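PDB 3IIC: CheC domain protein from Shewanella loihica PV-4, which is of unknown specific function but, as a CheX-like member of the CheC superfamily, probably acts in chemotaxis signalling, perhaps as a phosphatase. Local coordinates for residues K19-M24 with T87-E92. Numbering follows the deposited sequence.
With EDO (1,2-ethanediol), chain C.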
ATOM      1  N   LYS A  19     -22.434  -4.760  -2.302  1.00 38.95           N
ATOM      2  CA  LYS A  19     -23.845  -5.152  -2.205  1.00 39.13           C
ATOM      3  C   LYS A  19     -24.107  -5.948  -0.915  1.00 38.61           C
ATOM      4  O   LYS A  19     -25.075  -5.675  -0.231  1.00 38.58           O
ATOM      5  CB  LYS A  19     -24.273  -5.952  -3.459  1.00 39.54           C
ATOM      6  CG  LYS A  19     -25.735  -6.387  -3.538  1.00 40.62           C
ATOM      7  CD  LYS A  19     -26.686  -5.216  -3.709  1.00 44.30           C
ATOM      8  N   THR A  20     -23.240  -6.920  -0.605  1.00 38.26           N
ATOM      9  CA  THR A  20     -23.327  -7.780   0.591  1.00 38.55           C
ATOM     10  C   THR A  20     -23.246  -6.963   1.894  1.00 38.39           C
ATOM     11  O   THR A  20     -24.007  -7.176   2.857  1.00 36.61           O
ATOM     12  CB  THR A  20     -22.156  -8.830   0.599  1.00 38.47           C
ATOM     13  OG1 THR A  20     -22.228  -9.629  -0.582  1.00 40.85           O
ATOM     14  CG2 THR A  20     -22.205  -9.762   1.805  1.00 38.65           C
HETATM   15  N   MSE A  21     -22.284  -6.049   1.902  1.00 38.73           N
HETATM   16  CA  MSE A  21     -22.029  -5.187   3.052  1.00 39.07           C
HETATM   17  C   MSE A  21     -23.088  -4.136   3.356  1.00 39.47           C
HETATM   18  O   MSE A  21     -23.553  -4.060   4.468  1.00 39.36           O
HETATM   19  CB  MSE A  21     -20.698  -4.465   2.880  1.00 39.22           C
HETATM   20  CG  MSE A  21     -19.496  -5.295   3.165  1.00 38.05           C
HETATM   21 SE   MSE A  21     -17.890  -4.196   2.992  0.75 31.01          SE
HETATM   22  CE  MSE A  21     -16.660  -5.560   3.533  1.00 35.79           C
ATOM     23  N   ALA A  22     -23.448  -3.342   2.356  1.00 41.01           N
ATOM     24  CA  ALA A  22     -24.312  -2.166   2.531  1.00 41.80           C
ATOM     25  C   ALA A  22     -25.393  -1.945   1.486  1.00 42.99           C
ATOM     26  O   ALA A  22     -25.986  -0.848   1.456  1.00 43.30           O
ATOM     27  CB  ALA A  22     -23.417  -0.932   2.572  1.00 41.60           C
ATOM     28  N   ASN A  23     -25.662  -2.958   0.649  1.00 43.39           N
ATOM     29  CA  ASN A  23     -26.624  -2.865  -0.446  1.00 44.03           C
ATOM     30  C   ASN A  23     -26.353  -1.652  -1.359  1.00 44.35           C
ATOM     31  O   ASN A  23     -27.261  -0.989  -1.834  1.00 44.73           O
ATOM     32  CB  ASN A  23     -28.045  -2.845   0.144  1.00 44.11           C
ATOM     33  CG  ASN A  23     -29.108  -3.196  -0.859  1.00 44.01           C
ATOM     34  OD1 ASN A  23     -28.834  -3.740  -1.932  1.00 45.80           O
ATOM     35  ND2 ASN A  23     -30.343  -2.880  -0.515  1.00 45.10           N
HETATM   36  N   MSE A  24     -25.078  -1.395  -1.598  1.00 45.02           N
HETATM   37  CA  MSE A  24     -24.589  -0.213  -2.322  1.00 45.28           C
HETATM   38  C   MSE A  24     -24.231  -0.674  -3.737  1.00 45.21           C
HETATM   39  O   MSE A  24     -23.399  -1.576  -3.908  1.00 45.97           O
HETATM   40  CB  MSE A  24     -23.361   0.329  -1.550  1.00 45.38           C
HETATM   41  CG  MSE A  24     -22.583   1.529  -2.122  1.00 46.57           C
HETATM   42 SE   MSE A  24     -23.509   3.218  -1.931  0.75 45.59          SE
HETATM   43  CE  MSE A  24     -23.317   3.427  -0.010  1.00 49.90           C
ATOM     44  N   THR A  87     -11.312   2.769   8.803  1.00 38.03           N
ATOM     45  CA  THR A  87     -10.097   2.137   8.254  1.00 38.33           C
ATOM     46  C   THR A  87     -10.155   0.615   8.442  1.00 38.81           C
ATOM     47  O   THR A  87      -9.719  -0.129   7.535  1.00 38.76           O
ATOM     48  CB  THR A  87      -8.769   2.696   8.791  1.00 38.15           C
ATOM     49  OG1 THR A  87      -8.625   2.353  10.163  1.00 39.79           O
ATOM     50  CG2 THR A  87      -8.658   4.202   8.575  1.00 37.15           C
ATOM     51  N   ASP A  88     -10.692   0.138   9.576  1.00 38.10           N
ATOM     52  CA  ASP A  88     -10.926  -1.327   9.728  1.00 38.59           C
ATOM     53  C   ASP A  88     -11.846  -1.902   8.620  1.00 38.58           C
ATOM     54  O   ASP A  88     -11.619  -3.004   8.143  1.00 36.70           O
ATOM     55  CB  ASP A  88     -11.559  -1.692  11.072  1.00 38.54           C
ATOM     56  CG  ASP A  88     -10.618  -1.579  12.240  1.00 38.78           C
ATOM     57  OD1 ASP A  88      -9.382  -1.443  12.096  1.00 38.66           O
ATOM     58  OD2 ASP A  88     -11.165  -1.687  13.335  1.00 40.30           O
ATOM     59  N   LEU A  89     -12.876  -1.136   8.241  1.00 39.21           N
ATOM     60  CA  LEU A  89     -13.851  -1.557   7.216  1.00 39.52           C
ATOM     61  C   LEU A  89     -13.234  -1.634   5.807  1.00 39.80           C
ATOM     62  O   LEU A  89     -13.502  -2.578   5.037  1.00 39.01           O
ATOM     63  CB  LEU A  89     -15.052  -0.599   7.243  1.00 40.41           C
ATOM     64  CG  LEU A  89     -16.320  -0.874   6.433  1.00 41.21           C
ATOM     65  CD1 LEU A  89     -16.179  -0.473   5.016  1.00 42.43           C
ATOM     66  CD2 LEU A  89     -16.762  -2.318   6.603  1.00 41.45           C
ATOM     67  N   VAL A  90     -12.419  -0.619   5.488  1.00 39.53           N
ATOM     68  CA  VAL A  90     -11.716  -0.539   4.221  1.00 38.86           C
ATOM     69  C   VAL A  90     -10.753  -1.731   4.082  1.00 39.45           C
ATOM     70  O   VAL A  90     -10.713  -2.328   3.013  1.00 38.93           O
ATOM     71  CB  VAL A  90     -11.048   0.869   4.025  1.00 39.33           C
ATOM     72  CG1 VAL A  90     -10.128   0.899   2.800  1.00 37.82           C
ATOM     73  CG2 VAL A  90     -12.148   1.962   3.923  1.00 36.61           C
ATOM     74  N   GLY A  91     -10.037  -2.100   5.166  1.00 39.75           N
ATOM     75  CA  GLY A  91      -9.122  -3.276   5.173  1.00 40.09           C
ATOM     76  C   GLY A  91      -9.861  -4.572   4.922  1.00 40.34           C
ATOM     77  O   GLY A  91      -9.427  -5.411   4.125  1.00 41.42           O
ATOM     78  N   GLU A  92     -10.994  -4.737   5.607  1.00 41.33           N
ATOM     79  CA  GLU A  92     -11.880  -5.898   5.414  1.00 41.66           C
ATOM     80  C   GLU A  92     -12.431  -5.948   3.976  1.00 41.53           C
ATOM     81  O   GLU A  92     -12.371  -6.977   3.339  1.00 41.36           O
ATOM     82  CB  GLU A  92     -13.032  -5.851   6.407  1.00 42.03           C
ATOM     83  CG  GLU A  92     -14.049  -6.995   6.248  1.00 45.01           C
ATOM     84  CD  GLU A  92     -15.182  -6.904   7.243  1.00 48.19           C
ATOM     85  OE1 GLU A  92     -14.976  -6.229   8.287  1.00 53.33           O
ATOM     86  OE2 GLU A  92     -16.268  -7.494   6.998  1.00 47.91           O
TER
HETATM   87  C1  EDO C 155     -22.149  -8.027   6.632  1.00 48.80           C
HETATM   88  O1  EDO C 155     -21.266  -7.417   5.678  1.00 48.19           O
HETATM   89  C2  EDO C 155     -23.541  -8.279   6.062  1.00 49.86           C
HETATM   90  O2  EDO C 155     -24.110  -7.103   5.484  1.00 51.45           O
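Helix-to-helix packing in the CheX-like fold brings Met21, near the C-terminal end of helix 4-22, against Leu89 and Glu92 on one side of helix 84-107. The backbones stay well apart, with the CA atoms of Met21 and Leu89 9.9 Å from each other, and the long selenomethionine side chain spans the gap. Its CG stands anti to the carbonyl carbon (chi1 -78°) and the chain then runs extended to CE, which carries the end of the side chain across to the second helix. There SE of Met21 meets the methyl CD2 of Leu89 at 4.2 Å, a purely apolar touch. One turn on, the Glu92 chain, also extended, runs antiparallel to that of Met21. CE of Met21 lies alongside it, 4.0 Å from CG and 4.0 Å from OE2 of Glu92, so the methyl meets both the aliphatic stem and the carboxylate by van der Waals contact. The interface is small, 123 Å² in all. A 1,2-ethanediol, most likely a leftover of crystallisation, borders it: its O2 donates a hydrogen bond to Thr20 O (2.6 Å), and its O1 lies 3.7 Å from CG of Met21. Asp88 forms a salt bridge with Lys130 of the second subunit, while beyond Met21, Ala22 and Met24 pack on helix 64-75 through Ile70, and Thr87 and Val90 settle helix 84-107 onto Val119 of strand 113-122.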